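Local coordinates for histidinol-phosphate aminotransferase (Clostridium acetobutylicum, PDB 3FTB), which probably transfers amino groups as a pyridoxal 5'-phosphate-dependent histidinol-phosphate aminotransferase, at residues Ile133-Ile138 with Lys163-His168; Arg211-Phe216 with Asn257-Thr262; Asn36-Pro41 with Ile265-Leu270. All blocks are in the same frame, centred on the assembly; numbering follows the deposited sequence.

Contact 1: residues Ile133-Ile138 with Lys163-His168; sequences IDYEDI and KEKFIH
Y135 and F166 mark the closest backbone approach, 6.7 Å between their CA atoms, where the first turn of helix 135-141 comes up beside the first turn of helix 163-176. D134 sits at the N-cap of the former. Its carbonyl oxygen accepts from the N atoms of both D137 and I138, while its side chain adds a weak capping bond, D137 N to D134 OD1 at 3.4 Å. No hydrogen bond crosses between the segments, so side-chain packing does the work, and the Y135 ring does most of it. With CG set beside the backbone N (chi1 -62°), that ring reaches toward the other helix and is covered on two faces. K165 CB stands 3.8 Å from the ring centroid, only 10° off the normal, a CH-pi contact. The opposite face carries I133 CG2, displaced toward the rim. Further along the extended lysine chain, K165 CD lies 3.6 Å from Y135 CE2, after which the amino end leads away. F166 meets the tyrosine differently, edge against edge: F166 CD1 is 3.8 Å from Y135 CE1, near the tyrosine's plane. On the next ring atom, F166 CE1 receives I138 CD1 at 4.1 Å. The hydroxyl of Y135 is tied to the backbone N of N162, just before the second helix, and N162 OD1 in turn accepts from K165 N. Below this layer lies the seven-stranded sheet of the fold: I133 and F166 both rest on I150 of strand 147-151, and I138 packs on L102 and I104 of strand 100-105.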
# COMPACT_ATOMS: atom_id res chain seq x y z
N ILE A 133 10.06 -19.87 -25.43
CA ILE A 133 11.23 -19.70 -24.59
C ILE A 133 12.43 -20.39 -25.22
O ILE A 133 12.31 -21.48 -25.80
CB ILE A 133 10.97 -20.28 -23.16
CG1 ILE A 133 9.90 -19.46 -22.44
CG2 ILE A 133 12.25 -20.31 -22.33
CD1 ILE A 133 9.37 -20.14 -21.22
N ASP A 134 13.59 -19.75 -25.13
CA ASP A 134 14.84 -20.38 -25.52
C ASP A 134 15.44 -21.02 -24.26
O ASP A 134 16.37 -20.48 -23.65
CB ASP A 134 15.79 -19.34 -26.12
CG ASP A 134 16.97 -19.96 -26.87
OD1 ASP A 134 17.20 -21.18 -26.73
OD2 ASP A 134 17.66 -19.21 -27.59
N TYR A 135 14.89 -22.17 -23.86
CA TYR A 135 15.29 -22.78 -22.59
C TYR A 135 16.79 -22.98 -22.53
O TYR A 135 17.41 -22.75 -21.50
CB TYR A 135 14.58 -24.11 -22.36
CG TYR A 135 13.09 -23.96 -22.28
CD1 TYR A 135 12.48 -23.53 -21.12
CD2 TYR A 135 12.28 -24.23 -23.38
CE1 TYR A 135 11.11 -23.37 -21.04
CE2 TYR A 135 10.91 -24.09 -23.31
CZ TYR A 135 10.33 -23.65 -22.14
OH TYR A 135 8.96 -23.49 -22.06
N GLU A 136 17.36 -23.40 -23.65
CA GLU A 136 18.78 -23.66 -23.74
C GLU A 136 19.60 -22.38 -23.55
O GLU A 136 20.76 -22.44 -23.15
CB GLU A 136 19.12 -24.30 -25.09
CG GLU A 136 20.19 -25.36 -24.99
CD GLU A 136 19.73 -26.54 -24.16
OE1 GLU A 136 18.63 -27.06 -24.43
OE2 GLU A 136 20.48 -26.93 -23.24
N ASP A 137 18.99 -21.24 -23.86
CA ASP A 137 19.63 -19.94 -23.65
C ASP A 137 19.57 -19.53 -22.19
O ASP A 137 20.55 -19.04 -21.63
CB ASP A 137 18.99 -18.86 -24.52
CG ASP A 137 19.76 -17.55 -24.49
OD1 ASP A 137 20.98 -17.58 -24.73
OD2 ASP A 137 19.14 -16.50 -24.22
N ILE A 138 18.40 -19.71 -21.57
CA ILE A 138 18.28 -19.47 -20.14
C ILE A 138 19.36 -20.26 -19.40
O ILE A 138 20.06 -19.72 -18.54
CB ILE A 138 16.88 -19.85 -19.60
CG1 ILE A 138 15.81 -18.95 -20.23
CG2 ILE A 138 16.85 -19.75 -18.07
CD1 ILE A 138 14.40 -19.33 -19.83
N LYS A 163 6.83 -27.25 -18.35
CA LYS A 163 7.37 -27.78 -17.11
C LYS A 163 8.53 -28.73 -17.38
O LYS A 163 9.61 -28.56 -16.82
CB LYS A 163 6.29 -28.47 -16.28
CG LYS A 163 6.57 -28.46 -14.79
CD LYS A 163 5.66 -29.41 -14.03
CE LYS A 163 4.25 -28.87 -13.84
NZ LYS A 163 3.37 -29.94 -13.25
N GLU A 164 8.33 -29.70 -18.26
CA GLU A 164 9.38 -30.68 -18.54
C GLU A 164 10.74 -30.05 -18.93
O GLU A 164 11.77 -30.42 -18.38
CB GLU A 164 8.90 -31.73 -19.55
CG GLU A 164 9.99 -32.65 -20.08
CD GLU A 164 10.57 -32.17 -21.41
OE1 GLU A 164 9.77 -31.76 -22.28
OE2 GLU A 164 11.80 -32.22 -21.58
N LYS A 165 10.73 -29.08 -19.84
CA LYS A 165 11.96 -28.43 -20.30
C LYS A 165 12.59 -27.51 -19.25
O LYS A 165 13.82 -27.38 -19.18
CB LYS A 165 11.70 -27.59 -21.56
CG LYS A 165 10.94 -28.30 -22.66
CD LYS A 165 11.18 -27.61 -24.00
CE LYS A 165 10.74 -28.49 -25.16
NZ LYS A 165 11.29 -28.00 -26.46
N PHE A 166 11.75 -26.86 -18.46
CA PHE A 166 12.21 -25.88 -17.48
C PHE A 166 12.79 -26.57 -16.24
O PHE A 166 13.54 -25.95 -15.48
CB PHE A 166 11.05 -24.96 -17.08
CG PHE A 166 11.48 -23.61 -16.56
CD1 PHE A 166 11.91 -22.61 -17.43
CD2 PHE A 166 11.42 -23.32 -15.20
CE1 PHE A 166 12.29 -21.35 -16.95
CE2 PHE A 166 11.79 -22.07 -14.72
CZ PHE A 166 12.22 -21.09 -15.60
N ILE A 167 12.45 -27.85 -16.04
CA ILE A 167 12.95 -28.57 -14.87
C ILE A 167 14.47 -28.60 -14.87
O ILE A 167 15.10 -28.62 -13.81
CB ILE A 167 12.38 -30.01 -14.77
CG1 ILE A 167 10.85 -29.99 -14.71
CG2 ILE A 167 12.95 -30.73 -13.54
CD1 ILE A 167 10.25 -28.93 -13.76
N HIS A 168 15.07 -28.60 -16.05
CA HIS A 168 16.52 -28.50 -16.16
C HIS A 168 17.00 -27.15 -15.66
O HIS A 168 18.07 -27.05 -15.05
CB HIS A 168 16.96 -28.76 -17.59
CG HIS A 168 16.41 -30.03 -18.15
ND1 HIS A 168 16.99 -31.26 -17.93
CD2 HIS A 168 15.29 -30.27 -18.88
CE1 HIS A 168 16.27 -32.20 -18.52
NE2 HIS A 168 15.24 -31.62 -19.11

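Contact 2: residues Arg211-Phe216 with Asn257-Thr262; sequences RAMTKF and NCLKDT. With PO4 (phosphate ion), chain G; PO4 (phosphate ion), chain E.
A small, wholly apolar and buried contact joins M213, on the segment that strand 207-212 leads into, to C258 and L259 in the loop between helices 249-257 and 262-285. It depends on one methyl group. M213 CE touches L259 CD2 at 3.6 Å and C258 CB at 3.8 Å, and the sulphur follows more loosely, M213 SD lying 3.9 Å from L259 CD2. The bend at the last torsion of the methionine (chi3 71°) carries CE round into the angle between the two partners. Behind them, L259 rests on I70 and Y73 of helix 64-74, and C258 on S43 and F44. Strand 207-212 runs parallel to 179-183 and antiparallel to 225-229 in the seven-stranded mixed sheet, the large-domain architecture of fold type I pyridoxal-phosphate enzymes. On the strand side two phosphate ions, probably from the crystallisation liquor, are bound. R211 presents the edge of its guanidinium to one of them: NH2 reaches O4 at 2.5 Å and NH1 reaches O1, both nearly straight at 172°, though the second bond is modelled improbably short. R211 NE is held by a salt bridge to E184. T214 OG1 donates to O2 of the other phosphate, 2.7 Å away. Across the contact, D261 centres an inverse gamma turn and takes the N-cap position of helix 262-285, with OD2 also bonded to S43 OG.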
# COMPACT_ATOMS: atom_id res chain seq x y z
N ARG A 211 1.61 -14.25 -7.27
CA ARG A 211 0.22 -14.34 -7.68
C ARG A 211 -0.47 -13.00 -7.50
O ARG A 211 0.08 -12.09 -6.89
CB ARG A 211 -0.51 -15.40 -6.87
CG ARG A 211 -0.01 -16.81 -7.08
CD ARG A 211 -0.38 -17.34 -8.42
NE ARG A 211 -0.17 -18.78 -8.48
CZ ARG A 211 -1.15 -19.66 -8.43
NH1 ARG A 211 -2.40 -19.24 -8.33
NH2 ARG A 211 -0.88 -20.96 -8.49
N ALA A 212 -1.70 -12.89 -8.01
CA ALA A 212 -2.49 -11.67 -7.85
C ALA A 212 -3.98 -11.97 -7.93
O ALA A 212 -4.40 -12.93 -8.58
CB ALA A 212 -2.11 -10.66 -8.91
N MET A 213 -4.77 -11.15 -7.24
CA MET A 213 -6.22 -11.24 -7.28
C MET A 213 -6.75 -10.15 -8.21
O MET A 213 -7.96 -9.98 -8.36
CB MET A 213 -6.81 -11.02 -5.89
CG MET A 213 -6.53 -12.13 -4.86
SD MET A 213 -7.59 -11.95 -3.40
CE MET A 213 -9.18 -12.42 -4.10
N THR A 214 -5.82 -9.43 -8.82
CA THR A 214 -6.10 -8.23 -9.61
C THR A 214 -6.71 -8.50 -10.98
O THR A 214 -7.60 -7.79 -11.41
CB THR A 214 -4.82 -7.41 -9.80
OG1 THR A 214 -4.13 -7.32 -8.55
CG2 THR A 214 -5.16 -6.03 -10.32
N LYS A 215 -6.21 -9.52 -11.67
CA LYS A 215 -6.69 -9.80 -13.01
C LYS A 215 -7.84 -10.80 -12.96
O LYS A 215 -8.97 -10.47 -13.34
CB LYS A 215 -5.55 -10.34 -13.89
CG LYS A 215 -4.44 -9.32 -14.18
CD LYS A 215 -4.99 -8.06 -14.85
CE LYS A 215 -3.87 -7.19 -15.44
NZ LYS A 215 -3.09 -6.48 -14.40
N PHE A 216 -7.56 -12.00 -12.47
CA PHE A 216 -8.53 -13.10 -12.47
C PHE A 216 -9.76 -12.90 -11.58
O PHE A 216 -10.84 -13.43 -11.87
CB PHE A 216 -7.85 -14.41 -12.11
CG PHE A 216 -8.72 -15.62 -12.28
CD1 PHE A 216 -9.14 -16.03 -13.53
CD2 PHE A 216 -9.13 -16.36 -11.18
CE1 PHE A 216 -9.94 -17.15 -13.69
CE2 PHE A 216 -9.93 -17.47 -11.32
CZ PHE A 216 -10.34 -17.86 -12.58
N ASN A 257 -12.32 -14.18 1.70
CA ASN A 257 -13.64 -14.65 1.30
C ASN A 257 -13.77 -15.04 -0.18
O ASN A 257 -14.65 -15.82 -0.55
CB ASN A 257 -14.69 -13.59 1.66
CG ASN A 257 -14.74 -13.31 3.16
OD1 ASN A 257 -15.19 -14.14 3.94
ND2 ASN A 257 -14.26 -12.14 3.56
N CYS A 258 -12.88 -14.52 -1.01
CA CYS A 258 -13.01 -14.67 -2.45
C CYS A 258 -12.20 -15.82 -3.03
O CYS A 258 -12.54 -16.33 -4.09
CB CYS A 258 -12.70 -13.36 -3.17
SG CYS A 258 -13.88 -12.07 -2.72
N LEU A 259 -11.15 -16.24 -2.34
CA LEU A 259 -10.34 -17.35 -2.84
C LEU A 259 -11.00 -18.72 -2.63
O LEU A 259 -10.60 -19.72 -3.24
CB LEU A 259 -8.94 -17.34 -2.22
CG LEU A 259 -8.06 -16.10 -2.43
CD1 LEU A 259 -6.69 -16.36 -1.86
CD2 LEU A 259 -7.97 -15.78 -3.91
N LYS A 260 -12.02 -18.75 -1.77
CA LYS A 260 -12.78 -19.97 -1.48
C LYS A 260 -13.93 -20.06 -2.45
O LYS A 260 -14.55 -21.11 -2.58
CB LYS A 260 -13.35 -19.94 -0.06
CG LYS A 260 -12.34 -19.84 1.05
CD LYS A 260 -12.96 -19.12 2.25
CE LYS A 260 -14.47 -19.34 2.29
NZ LYS A 260 -15.15 -18.52 3.32
N ASP A 261 -14.22 -18.93 -3.10
CA ASP A 261 -15.33 -18.77 -4.03
C ASP A 261 -15.16 -19.67 -5.27
O ASP A 261 -14.95 -19.19 -6.38
CB ASP A 261 -15.43 -17.30 -4.45
CG ASP A 261 -16.78 -16.94 -5.01
OD1 ASP A 261 -17.59 -17.86 -5.27
OD2 ASP A 261 -17.04 -15.73 -5.18
N THR A 262 -15.27 -20.97 -5.06
CA THR A 262 -15.09 -21.95 -6.13
C THR A 262 -16.07 -21.75 -7.29
O THR A 262 -15.75 -22.04 -8.43
CB THR A 262 -15.17 -23.42 -5.61
OG1 THR A 262 -16.11 -23.51 -4.54
CG2 THR A 262 -13.81 -23.87 -5.10
P PO4 G . -4.09 -22.30 -8.05
O1 PO4 G . -4.18 -20.79 -8.04
O2 PO4 G . -4.60 -22.83 -6.73
O3 PO4 G . -4.92 -22.84 -9.19
O4 PO4 G . -2.66 -22.76 -8.23
P PO4 E . -1.28 -5.30 -9.74
O1 PO4 E . -0.40 -4.48 -8.83
O2 PO4 E . -1.55 -6.64 -9.13
O3 PO4 E . -2.61 -4.62 -9.96
O4 PO4 E . -0.55 -5.50 -11.05

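Contact 3: residues Asn36-Pro41 with Ile265-Leu270; sequences NPLGIP and IEESLL
L38 turns its CG beside the backbone N (chi1 -71°), which brings both methyl groups up against helix 262-285 at S268 and E267, while N36 places its CG anti to the backbone N (chi1 -168°) and lays its amide beside the same serine. The two CD atoms of L38 part company. CD1 settles on the helix backbone, 3.6 Å from S268 CA, with S268 OG a little farther off at 3.9 Å from L38 CD1. CD2 instead meets the end of the extended E267 side chain, 3.3 Å from E267 OE1, a contact of methyl with carboxylate and not a bond. E267 OE2 makes a long, weak ion pair with K42. N36 ND2 comes within 3.6 Å of S268 OG, yet each is hydrogen-bonded to another group: ND2 donates to F216 O, and the serine hydroxyl is bonded to Y264 O one turn earlier. The two polar groups therefore lie side by side, each satisfied within the buried part of the interface. W271 widens the helix surface, packing against N36, P37 and L38, and Y264 OH is bonded to G39 O, a second tie between loop and helix. The other end of the asparagine amide looks back at its own chain, OD1 accepting from L38 N at 2.7 Å in the carbonyl plane. That bond fixes the rotation of the side chain and, with ND2 also engaged, both ends of the amide are used. Closed over the intervening P37, it is an Asx-Pro turn, here fitting the loop between strand 29-30 and helix 42-45 to the flank of a long helix.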
# COMPACT_ATOMS: atom_id res chain seq x y z
N ASN A 36 -10.92 -9.51 -15.66
CA ASN A 36 -12.01 -10.47 -15.82
C ASN A 36 -13.34 -9.75 -16.04
O ASN A 36 -13.71 -8.87 -15.27
CB ASN A 36 -12.08 -11.37 -14.57
CG ASN A 36 -12.98 -12.57 -14.75
OD1 ASN A 36 -14.11 -12.47 -15.24
ND2 ASN A 36 -12.50 -13.74 -14.31
N PRO A 37 -14.06 -10.14 -17.10
CA PRO A 37 -15.32 -9.51 -17.53
C PRO A 37 -16.50 -9.96 -16.67
O PRO A 37 -17.51 -9.26 -16.59
CB PRO A 37 -15.47 -10.05 -18.95
CG PRO A 37 -15.05 -11.44 -18.77
CD PRO A 37 -13.77 -11.29 -17.96
N LEU A 38 -16.37 -11.13 -16.04
CA LEU A 38 -17.44 -11.69 -15.23
C LEU A 38 -17.60 -10.97 -13.89
O LEU A 38 -18.30 -11.45 -13.00
CB LEU A 38 -17.21 -13.19 -15.03
CG LEU A 38 -17.46 -13.92 -16.34
CD1 LEU A 38 -16.54 -15.13 -16.52
CD2 LEU A 38 -18.92 -14.32 -16.45
N GLY A 39 -16.95 -9.81 -13.78
CA GLY A 39 -17.12 -8.91 -12.65
C GLY A 39 -16.61 -9.38 -11.30
O GLY A 39 -16.00 -10.44 -11.17
N ILE A 40 -16.90 -8.56 -10.29
CA ILE A 40 -16.50 -8.79 -8.90
C ILE A 40 -17.18 -10.02 -8.32
O ILE A 40 -18.38 -10.19 -8.48
CB ILE A 40 -16.86 -7.55 -8.04
CG1 ILE A 40 -16.20 -6.29 -8.63
CG2 ILE A 40 -16.48 -7.76 -6.58
CD1 ILE A 40 -16.84 -4.98 -8.18
N PRO A 41 -16.41 -10.89 -7.64
CA PRO A 41 -16.98 -12.09 -7.02
C PRO A 41 -18.17 -11.76 -6.13
O PRO A 41 -18.15 -10.81 -5.34
CB PRO A 41 -15.82 -12.63 -6.17
CG PRO A 41 -14.61 -12.18 -6.88
CD PRO A 41 -14.95 -10.82 -7.46
N ILE A 265 -14.91 -19.05 -9.50
CA ILE A 265 -13.76 -19.59 -10.21
C ILE A 265 -14.14 -20.57 -11.34
O ILE A 265 -13.41 -20.71 -12.31
CB ILE A 265 -12.76 -20.24 -9.23
CG1 ILE A 265 -12.24 -19.19 -8.24
CG2 ILE A 265 -11.60 -20.90 -9.98
CD1 ILE A 265 -11.48 -19.75 -7.03
N GLU A 266 -15.29 -21.24 -11.23
CA GLU A 266 -15.69 -22.23 -12.23
C GLU A 266 -16.51 -21.63 -13.36
O GLU A 266 -16.43 -22.06 -14.52
CB GLU A 266 -16.48 -23.36 -11.56
CG GLU A 266 -15.68 -24.23 -10.62
CD GLU A 266 -16.55 -25.25 -9.92
OE1 GLU A 266 -16.00 -26.27 -9.43
OE2 GLU A 266 -17.78 -25.04 -9.85
N GLU A 267 -17.31 -20.63 -13.00
CA GLU A 267 -18.10 -19.90 -13.98
C GLU A 267 -17.14 -19.12 -14.88
O GLU A 267 -17.41 -18.87 -16.06
CB GLU A 267 -19.07 -18.96 -13.25
CG GLU A 267 -20.16 -18.36 -14.13
CD GLU A 267 -20.61 -16.98 -13.65
OE1 GLU A 267 -20.87 -16.11 -14.52
OE2 GLU A 267 -20.69 -16.77 -12.43
N SER A 268 -15.99 -18.76 -14.32
CA SER A 268 -14.97 -18.00 -15.03
C SER A 268 -14.21 -18.89 -16.02
O SER A 268 -14.08 -18.55 -17.20
CB SER A 268 -14.03 -17.31 -14.03
OG SER A 268 -14.71 -16.32 -13.26
N LEU A 269 -13.71 -20.03 -15.55
CA LEU A 269 -13.12 -21.03 -16.45
C LEU A 269 -14.09 -21.39 -17.58
O LEU A 269 -13.69 -21.52 -18.74
CB LEU A 269 -12.75 -22.30 -15.67
CG LEU A 269 -11.30 -22.40 -15.17
CD1 LEU A 269 -10.58 -21.07 -15.27
CD2 LEU A 269 -11.25 -22.95 -13.75
N LEU A 270 -15.36 -21.55 -17.22
CA LEU A 270 -16.41 -21.83 -18.19
C LEU A 270 -16.35 -20.78 -19.30
O LEU A 270 -16.61 -21.06 -20.48
CB LEU A 270 -17.77 -21.78 -17.48
CG LEU A 270 -18.69 -22.99 -17.63
CD1 LEU A 270 -20.14 -22.56 -17.48
CD2 LEU A 270 -18.47 -23.69 -18.97

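How the contacts relate
Contacts 2 and 3 are neighbours, their centres about 10 Å apart, whereas contact 1 lies across the chain's centre, about 29 Å from contact 2 and 32 Å from contact 3, centre to centre. In sequence, 36-41 and 265-270 form the outer pair, closing a loop inside which contact 1 comes first and contact 2 second. Contacts 1 and 2 share the seven-stranded sheet: the helices of contact 1 cover strands 100-105 and 147-151, and contact 2 starts from strand 207-212. Contact 3 adjoins contact 2 through K215 O and N36 N, probably hydrogen-bonded, and through the loop leading from L259 into helix 262-285, so loop 36-41 is joined to the segment that inner strand 207-212 leads into.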